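Local coordinates for protein cytochrome P450 monooxygenase (Rhodococcus sp. ECU0066, PDB 6KBH) that probably acts as a self-sufficient monooxygenase, carrying electrons through bound FMN and a [2Fe-2S] cluster to a cytochrome P450 heme, at residues A[577-583]-A[604-610]; A[595-599]-A[622-627]. One frame throughout, in Å; residues are numbered along the deposited sequence.

Interaction 1. Residues A[577-583]-A[604-610]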
ATOM      1  N   LYS A 577      18.588 -27.137  28.367  1.00128.41           N
ATOM      2  CA  LYS A 577      18.831 -28.484  28.876  1.00126.04           C
ATOM      3  C   LYS A 577      17.689 -29.431  28.531  1.00126.70           C
ATOM      4  O   LYS A 577      17.909 -30.536  28.017  1.00125.64           O
ATOM      5  CB  LYS A 577      19.057 -28.385  30.385  1.00131.32           C
ATOM      6  CG  LYS A 577      18.320 -29.335  31.339  1.00132.11           C
ATOM      7  CD  LYS A 577      18.656 -30.809  31.130  1.00131.24           C
ATOM      8  CE  LYS A 577      17.926 -31.686  32.163  1.00125.38           C
ATOM      9  NZ  LYS A 577      16.447 -31.630  32.063  1.00131.67           N
ATOM     10  N   ARG A 578      16.463 -29.028  28.851  1.00127.84           N
ATOM     11  CA  ARG A 578      15.289 -29.872  28.717  1.00128.24           C
ATOM     12  C   ARG A 578      14.114 -28.979  28.361  1.00128.21           C
ATOM     13  O   ARG A 578      14.124 -27.768  28.606  1.00128.00           O
ATOM     14  CB  ARG A 578      15.013 -30.666  30.001  1.00125.53           C
ATOM     15  CG  ARG A 578      13.716 -31.484  30.045  1.00125.64           C
ATOM     16  CD  ARG A 578      13.669 -32.326  31.307  1.00129.62           C
ATOM     17  NE  ARG A 578      13.511 -31.533  32.523  1.00130.88           N
ATOM     18  CZ  ARG A 578      12.522 -31.683  33.402  1.00130.65           C
ATOM     19  NH1 ARG A 578      11.591 -32.607  33.220  1.00127.51           N
ATOM     20  NH2 ARG A 578      12.473 -30.913  34.480  1.00128.84           N
ATOM     21  N   TYR A 579      13.119 -29.584  27.737  1.00123.60           N
ATOM     22  CA  TYR A 579      11.901 -28.885  27.389  1.00122.65           C
ATOM     23  C   TYR A 579      10.751 -29.665  27.988  1.00122.79           C
ATOM     24  O   TYR A 579      10.636 -30.868  27.765  1.00123.70           O
ATOM     25  CB  TYR A 579      11.777 -28.775  25.871  1.00119.70           C
ATOM     26  CG  TYR A 579      13.132 -28.555  25.250  1.00128.88           C
ATOM     27  CD1 TYR A 579      13.683 -27.287  25.204  1.00122.06           C
ATOM     28  CD2 TYR A 579      13.898 -29.618  24.787  1.00128.71           C
ATOM     29  CE1 TYR A 579      14.935 -27.072  24.678  1.00120.64           C
ATOM     30  CE2 TYR A 579      15.156 -29.412  24.258  1.00119.64           C
ATOM     31  CZ  TYR A 579      15.669 -28.138  24.206  1.00125.35           C
ATOM     32  OH  TYR A 579      16.924 -27.946  23.676  1.00140.66           O
ATOM     33  N   VAL A 580       9.916 -29.004  28.770  1.00112.01           N
ATOM     34  CA  VAL A 580       8.656 -29.601  29.164  1.00118.11           C
ATOM     35  C   VAL A 580       7.590 -28.738  28.529  1.00115.56           C
ATOM     36  O   VAL A 580       7.663 -27.507  28.603  1.00117.19           O
ATOM     37  CB  VAL A 580       8.500 -29.740  30.688  1.00120.24           C
ATOM     38  CG1 VAL A 580       9.697 -30.516  31.234  1.00120.36           C
ATOM     39  CG2 VAL A 580       8.202 -28.401  31.403  1.00114.55           C
ATOM     40  N   PHE A 581       6.672 -29.367  27.807  1.00118.04           N
ATOM     41  CA  PHE A 581       5.652 -28.668  27.043  1.00112.99           C
ATOM     42  C   PHE A 581       4.321 -28.914  27.738  1.00114.00           C
ATOM     43  O   PHE A 581       4.008 -30.053  28.081  1.00111.26           O
ATOM     44  CB  PHE A 581       5.599 -29.183  25.603  1.00109.12           C
ATOM     45  CG  PHE A 581       6.944 -29.277  24.908  1.00110.49           C
ATOM     46  CD1 PHE A 581       7.722 -30.417  25.003  1.00113.91           C
ATOM     47  CD2 PHE A 581       7.413 -28.220  24.135  1.00108.80           C
ATOM     48  CE1 PHE A 581       8.937 -30.508  24.352  1.00117.79           C
ATOM     49  CE2 PHE A 581       8.633 -28.296  23.480  1.00103.95           C
ATOM     50  CZ  PHE A 581       9.400 -29.442  23.583  1.00110.70           C
ATOM     51  N   VAL A 582       3.557 -27.864  27.981  1.00111.59           N
ATOM     52  CA  VAL A 582       2.195 -28.007  28.470  1.00104.51           C
ATOM     53  C   VAL A 582       1.284 -27.424  27.402  1.00101.29           C
ATOM     54  O   VAL A 582       1.624 -26.425  26.765  1.00 99.62           O
ATOM     55  CB  VAL A 582       1.971 -27.359  29.846  1.00105.67           C
ATOM     56  CG1 VAL A 582       2.206 -25.891  29.786  1.00111.20           C
ATOM     57  CG2 VAL A 582       0.578 -27.694  30.371  1.00114.42           C
ATOM     58  N   ALA A 583       0.162 -28.096  27.150  1.00103.72           N
ATOM     59  CA  ALA A 583      -0.661 -27.829  25.975  1.00102.43           C
ATOM     60  C   ALA A 583      -2.123 -28.016  26.339  1.00 98.79           C
ATOM     61  O   ALA A 583      -2.488 -29.011  26.974  1.00103.36           O
ATOM     62  CB  ALA A 583      -0.294 -28.759  24.809  1.00 98.46           C
ATOM     63  N   ASP A 604      16.104 -34.484  25.795  1.00129.11           N
ATOM     64  CA  ASP A 604      15.052 -34.849  26.726  1.00130.79           C
ATOM     65  C   ASP A 604      13.923 -33.860  26.736  1.00126.14           C
ATOM     66  O   ASP A 604      14.129 -32.719  26.895  1.00128.07           O
ATOM     67  CB  ASP A 604      15.699 -35.106  28.118  1.00131.70           C
ATOM     68  CG  ASP A 604      14.714 -35.088  29.291  1.00132.40           C
ATOM     69  OD1 ASP A 604      13.514 -35.092  29.079  1.00135.87           O
ATOM     70  OD2 ASP A 604      15.145 -35.047  30.446  1.00137.83           O
ATOM     71  N   TYR A 605      12.709 -34.334  26.612  1.00122.31           N
ATOM     72  CA  TYR A 605      11.559 -33.446  26.637  1.00122.90           C
ATOM     73  C   TYR A 605      10.379 -34.164  27.276  1.00125.56           C
ATOM     74  O   TYR A 605      10.308 -35.395  27.294  1.00124.42           O
ATOM     75  CB  TYR A 605      11.201 -32.946  25.229  1.00123.30           C
ATOM     76  CG  TYR A 605      10.795 -34.035  24.263  1.00122.53           C
ATOM     77  CD1 TYR A 605      11.753 -34.817  23.632  1.00120.77           C
ATOM     78  CD2 TYR A 605       9.459 -34.273  23.971  1.00118.06           C
ATOM     79  CE1 TYR A 605      11.395 -35.809  22.746  1.00120.07           C
ATOM     80  CE2 TYR A 605       9.088 -35.268  23.082  1.00118.30           C
ATOM     81  CZ  TYR A 605      10.063 -36.031  22.474  1.00123.53           C
ATOM     82  OH  TYR A 605       9.711 -37.024  21.589  1.00124.70           O
ATOM     83  N   GLU A 606       9.448 -33.370  27.807  1.00125.92           N
ATOM     84  CA  GLU A 606       8.270 -33.887  28.492  1.00123.58           C
ATOM     85  C   GLU A 606       7.069 -33.059  28.065  1.00122.87           C
ATOM     86  O   GLU A 606       7.083 -31.836  28.211  1.00123.57           O
ATOM     87  CB  GLU A 606       8.454 -33.824  30.014  1.00116.08           C
ATOM     88  CG  GLU A 606       7.665 -34.869  30.781  1.00128.48           C
ATOM     89  CD  GLU A 606       7.980 -34.871  32.265  1.00132.25           C
ATOM     90  OE1 GLU A 606       8.347 -33.801  32.797  1.00132.45           O
ATOM     91  OE2 GLU A 606       7.858 -35.942  32.898  1.00126.36           O
ATOM     92  N   ILE A 607       6.028 -33.701  27.539  1.00120.55           N
ATOM     93  CA  ILE A 607       4.895 -32.968  26.985  1.00117.93           C
ATOM     94  C   ILE A 607       3.625 -33.362  27.728  1.00116.95           C
ATOM     95  O   ILE A 607       3.365 -34.551  27.954  1.00117.29           O
ATOM     96  CB  ILE A 607       4.759 -33.179  25.465  1.00115.69           C
ATOM     97  CG1 ILE A 607       4.135 -34.512  25.101  1.00117.47           C
ATOM     98  CG2 ILE A 607       6.105 -33.211  24.822  1.00119.38           C
ATOM     99  CD1 ILE A 607       4.016 -34.641  23.608  1.00119.09           C
ATOM    100  N   HIS A 608       2.857 -32.353  28.133  1.00110.64           N
ATOM    101  CA  HIS A 608       1.671 -32.516  28.960  1.00109.01           C
ATOM    102  C   HIS A 608       0.517 -31.852  28.216  1.00105.03           C
ATOM    103  O   HIS A 608       0.560 -30.646  27.954  1.00 98.67           O
ATOM    104  CB  HIS A 608       1.883 -31.887  30.347  1.00113.88           C
ATOM    105  CG  HIS A 608       2.858 -32.618  31.211  1.00117.53           C
ATOM    106  ND1 HIS A 608       2.471 -33.561  32.138  1.00125.19           N
ATOM    107  CD2 HIS A 608       4.204 -32.526  31.311  1.00119.39           C
ATOM    108  CE1 HIS A 608       3.533 -34.036  32.765  1.00119.07           C
ATOM    109  NE2 HIS A 608       4.600 -33.425  32.280  1.00115.70           N
ATOM    110  N   TYR A 609      -0.512 -32.629  27.877  1.00111.23           N
ATOM    111  CA  TYR A 609      -1.554 -32.194  26.948  1.00106.46           C
ATOM    112  C   TYR A 609      -2.924 -32.388  27.590  1.00111.76           C
ATOM    113  O   TYR A 609      -3.350 -33.523  27.827  1.00107.19           O
ATOM    114  CB  TYR A 609      -1.442 -32.964  25.629  1.00101.13           C
ATOM    115  CG  TYR A 609      -2.422 -32.567  24.546  1.00 98.17           C
ATOM    116  CD1 TYR A 609      -3.012 -31.309  24.527  1.00 97.98           C
ATOM    117  CD2 TYR A 609      -2.748 -33.458  23.531  1.00102.31           C
ATOM    118  CE1 TYR A 609      -3.908 -30.956  23.530  1.00 98.56           C
ATOM    119  CE2 TYR A 609      -3.635 -33.113  22.532  1.00101.04           C
ATOM    120  CZ  TYR A 609      -4.214 -31.865  22.536  1.00 96.60           C
ATOM    121  OH  TYR A 609      -5.099 -31.529  21.538  1.00101.70           O
ATOM    122  N   ALA A 610      -3.616 -31.282  27.854  1.00109.92           N
ATOM    123  CA  ALA A 610      -4.940 -31.302  28.454  1.00104.27           C
ATOM    124  C   ALA A 610      -5.972 -30.744  27.481  1.00107.17           C
ATOM    125  O   ALA A 610      -5.646 -30.020  26.537  1.00109.14           O
ATOM    126  CB  ALA A 610      -4.970 -30.500  29.762  1.00107.94           C
TER
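The ring of Phe581, on the helix side of the sheet, sets its CD1-CE1 side against Tyr605 and Ile607. With CG anti to the carbonyl carbon (chi1 -48°), Phe581 CE1 comes to 3.4 Å from CB of Tyr605, while Ile607 CG2 meets CD1 obliquely. Strands 578-583 and 605-610, neighbours in the five-stranded parallel sheet, run 6° apart and are joined by helix 588-601 in a beta-alpha-beta crossover. Tyr579, Phe581 and Ala583 pair with Tyr605, Ile607 and Tyr609 on the face covered by that helix, where CB of Ala583 packs 3.7 Å from CD1 of Tyr609. Backbone bonds join the strands, among them Glu606 N to Tyr579 O at 2.8 Å. On the other face Arg578 and Glu606 lie side by side, OE1 of Glu606 at the guanidinium edge, 3.5 Å from Arg578 NH1, the planes 55° apart. CG1 of Val580 lies over one face of that guanidinium, toward its rim; NH2 reaches Thr655 OG1 on the next strand. Asp604 runs alongside the aliphatic part of Arg578, its OD2 in a long salt bridge, 4.0 Å, with Lys577 NZ. With Phe581 cut back to an alanine, Tyr605 CB and Ile607 CG2 would probably face a gap beneath Val591 of the covering helix. The chemistry differs by face: apolar and aromatic beneath the helix; on the other, ion pairs gather at the N-terminal end, round Arg578, beside the valines.

Interaction 2. Residues A[595-599]-A[622-627]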
ATOM      1  N   ALA A 595       7.857 -30.430  19.696  1.00107.36           N
ATOM      2  CA  ALA A 595       8.189 -31.769  20.168  1.00109.43           C
ATOM      3  C   ALA A 595       8.960 -32.545  19.109  1.00111.83           C
ATOM      4  O   ALA A 595       9.862 -33.327  19.432  1.00115.74           O
ATOM      5  CB  ALA A 595       6.916 -32.516  20.564  1.00103.92           C
ATOM      6  N   ASP A 596       8.627 -32.333  17.833  1.00108.02           N
ATOM      7  CA  ASP A 596       9.288 -33.075  16.764  1.00112.56           C
ATOM      8  C   ASP A 596      10.721 -32.598  16.552  1.00119.26           C
ATOM      9  O   ASP A 596      11.621 -33.424  16.345  1.00118.09           O
ATOM     10  CB  ASP A 596       8.480 -32.967  15.473  1.00116.42           C
ATOM     11  CG  ASP A 596       7.209 -33.794  15.512  1.00107.62           C
ATOM     12  OD1 ASP A 596       7.093 -34.665  16.399  1.00112.77           O
ATOM     13  OD2 ASP A 596       6.334 -33.582  14.648  1.00109.82           O
ATOM     14  N   GLN A 597      10.955 -31.278  16.582  1.00117.59           N
ATOM     15  CA  GLN A 597      12.325 -30.771  16.502  1.00117.23           C
ATOM     16  C   GLN A 597      13.213 -31.428  17.550  1.00119.43           C
ATOM     17  O   GLN A 597      14.340 -31.841  17.256  1.00119.15           O
ATOM     18  CB  GLN A 597      12.372 -29.248  16.682  1.00109.56           C
ATOM     19  CG  GLN A 597      11.485 -28.420  15.778  1.00119.56           C
ATOM     20  CD  GLN A 597      12.234 -27.241  15.163  1.00111.26           C
ATOM     21  OE1 GLN A 597      12.978 -27.402  14.196  1.00103.55           O
ATOM     22  NE2 GLN A 597      12.088 -26.066  15.759  1.00115.28           N
ATOM     23  N   VAL A 598      12.709 -31.545  18.779  1.00116.85           N
ATOM     24  CA  VAL A 598      13.532 -32.025  19.880  1.00113.38           C
ATOM     25  C   VAL A 598      13.776 -33.525  19.775  1.00120.86           C
ATOM     26  O   VAL A 598      14.832 -34.013  20.190  1.00118.81           O
ATOM     27  CB  VAL A 598      12.888 -31.651  21.223  1.00119.04           C
ATOM     28  CG1 VAL A 598      13.725 -32.161  22.380  1.00123.29           C
ATOM     29  CG2 VAL A 598      12.716 -30.143  21.321  1.00109.53           C
ATOM     30  N   LYS A 599      12.828 -34.285  19.228  1.00120.95           N
ATOM     31  CA  LYS A 599      13.099 -35.701  19.010  1.00120.31           C
ATOM     32  C   LYS A 599      14.169 -35.894  17.946  1.00121.96           C
ATOM     33  O   LYS A 599      14.923 -36.871  18.001  1.00122.19           O
ATOM     34  CB  LYS A 599      11.810 -36.448  18.653  1.00112.50           C
ATOM     35  CG  LYS A 599      11.525 -36.670  17.174  1.00114.13           C
ATOM     36  CD  LYS A 599      10.704 -37.946  17.018  1.00113.81           C
ATOM     37  CE  LYS A 599      10.279 -38.207  15.585  1.00111.68           C
ATOM     38  NZ  LYS A 599       9.561 -39.507  15.497  1.00111.77           N
ATOM     39  N   ARG A 622      -1.386 -39.100  16.672  1.00110.60           N
ATOM     40  CA  ARG A 622      -0.036 -38.660  16.343  1.00109.38           C
ATOM     41  C   ARG A 622       0.867 -38.686  17.572  1.00105.11           C
ATOM     42  O   ARG A 622       2.028 -39.110  17.496  1.00104.91           O
ATOM     43  CB  ARG A 622      -0.112 -37.262  15.747  1.00116.18           C
ATOM     44  CG  ARG A 622       1.178 -36.493  15.706  1.00114.37           C
ATOM     45  CD  ARG A 622       1.154 -35.592  14.502  1.00110.87           C
ATOM     46  NE  ARG A 622       2.347 -34.771  14.373  1.00105.50           N
ATOM     47  CZ  ARG A 622       2.453 -33.784  13.494  1.00100.83           C
ATOM     48  NH1 ARG A 622       1.438 -33.515  12.685  1.00101.99           N
ATOM     49  NH2 ARG A 622       3.569 -33.074  13.416  1.00108.66           N
ATOM     50  N   LEU A 623       0.338 -38.249  18.720  1.00107.52           N
ATOM     51  CA  LEU A 623       1.092 -38.216  19.973  1.00111.06           C
ATOM     52  C   LEU A 623       1.324 -39.607  20.552  1.00116.75           C
ATOM     53  O   LEU A 623       2.171 -39.761  21.437  1.00116.65           O
ATOM     54  CB  LEU A 623       0.347 -37.350  20.986  1.00103.40           C
ATOM     55  CG  LEU A 623       1.056 -36.309  21.841  1.00107.37           C
ATOM     56  CD1 LEU A 623       2.110 -35.595  21.029  1.00105.54           C
ATOM     57  CD2 LEU A 623       0.008 -35.326  22.320  1.00 99.90           C
ATOM     58  N   ALA A 624       0.573 -40.612  20.097  1.00114.14           N
ATOM     59  CA  ALA A 624       0.768 -41.982  20.552  1.00112.61           C
ATOM     60  C   ALA A 624       1.837 -42.703  19.743  1.00113.32           C
ATOM     61  O   ALA A 624       2.689 -43.394  20.310  1.00118.44           O
ATOM     62  CB  ALA A 624      -0.548 -42.758  20.477  1.00115.77           C
ATOM     63  N   ARG A 625       1.803 -42.548  18.420  1.00115.77           N
ATOM     64  CA  ARG A 625       2.778 -43.200  17.552  1.00117.14           C
ATOM     65  C   ARG A 625       4.180 -42.652  17.773  1.00119.86           C
ATOM     66  O   ARG A 625       5.162 -43.398  17.663  1.00119.15           O
ATOM     67  CB  ARG A 625       2.344 -43.026  16.095  1.00114.54           C
ATOM     68  CG  ARG A 625       3.424 -43.226  15.047  1.00118.10           C
ATOM     69  CD  ARG A 625       3.338 -42.138  13.976  1.00125.23           C
ATOM     70  NE  ARG A 625       4.015 -40.908  14.378  1.00128.96           N
ATOM     71  CZ  ARG A 625       3.911 -39.749  13.734  1.00124.28           C
ATOM     72  NH1 ARG A 625       3.156 -39.649  12.649  1.00123.82           N
ATOM     73  NH2 ARG A 625       4.573 -38.689  14.177  1.00132.67           N
ATOM     74  N   ASP A 626       4.292 -41.363  18.089  1.00124.43           N
ATOM     75  CA  ASP A 626       5.560 -40.722  18.394  1.00124.36           C
ATOM     76  C   ASP A 626       5.397 -39.917  19.672  1.00120.46           C
ATOM     77  O   ASP A 626       4.315 -39.398  19.953  1.00120.73           O
ATOM     78  CB  ASP A 626       6.019 -39.809  17.248  1.00117.07           C
ATOM     79  CG  ASP A 626       6.809 -40.552  16.193  1.00123.38           C
ATOM     80  OD1 ASP A 626       7.903 -41.063  16.512  1.00121.88           O
ATOM     81  OD2 ASP A 626       6.331 -40.633  15.045  1.00125.58           O
ATOM     82  N   HIS A 627       6.474 -39.823  20.450  1.00117.81           N
ATOM     83  CA  HIS A 627       6.476 -39.187  21.765  1.00125.19           C
ATOM     84  C   HIS A 627       5.570 -39.910  22.755  1.00129.61           C
ATOM     85  O   HIS A 627       5.275 -39.364  23.827  1.00126.83           O
ATOM     86  CB  HIS A 627       6.071 -37.706  21.693  1.00119.77           C
ATOM     87  CG  HIS A 627       6.585 -36.994  20.479  1.00120.51           C
ATOM     88  ND1 HIS A 627       7.927 -36.782  20.252  1.00123.67           N
ATOM     89  CD2 HIS A 627       5.936 -36.451  19.421  1.00117.08           C
ATOM     90  CE1 HIS A 627       8.084 -36.137  19.110  1.00114.18           C
ATOM     91  NE2 HIS A 627       6.892 -35.925  18.585  1.00111.83           N
TER
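A histidine-carboxylate hydrogen bond in the reductase's parallel-sheet domain joins helix 588-601 to the loop that leaves helix 620-625. His627 NE2 meets Asp596 OD1 at 2.5 Å, nearly along the C-O axis, and the oxygen lies in the plane of the imidazole. The same carboxylate turns its second oxygen to Arg622: NH2 of Arg622 donates to Asp596 OD2 over 3.1 Å, the two flat groups only 6° from coplanar. With CG anti to the carbonyl carbon (chi1 -73°), the carboxylate is swung toward the second segment, where each oxygen receives one donor. Arg622 also sends NH1 to Cys525 O, outside the two helices. Helix 588-601 is the crossover of the beta-alpha-beta unit between strands 578-584 and 605-611; helix 620-625 follows the second strand and precedes strand 631-635, an order consistent with the NAD-ferredoxin reductase type of fold. Asp626 is the first residue to leave helical angles, and His627 after it brings its ring back toward helix 588-601. CB of Ala595 sits over one face of the His627 ring as a CH-pi contact, 4.1 Å from the centroid, with CB of Asp626 over the opposite face. Lys599 passes its CB at the ring edge, 3.8 Å from His627 CE1, then runs on extended to bring NZ to Asp626 OD1 as a salt bridge modelled very short.

How the interactions relate
Interactions 1 and 2 belong to two successive crossovers of one parallel sheet, their centres 11 Å apart: the parallel strands form the sheet, and the two helices lie against its Tyr579-Phe581-Tyr605-Ile607 face. Val598 CG1 packs 3.5 Å from Tyr579 CD2 and equally close to Tyr605 CD1, while Leu623 CD1 meets Ile607 CD1. Tyr605 also crosses His627 with ring planes at about 80°; its OH is modelled 2.2 Å from His627 ND1, too short to be exact, though a hydrogen bond there is probable. Neither contact touches the bound FMN, which lies about 9 Å from the side chain of Tyr609 and about 11 Å from that of Arg622.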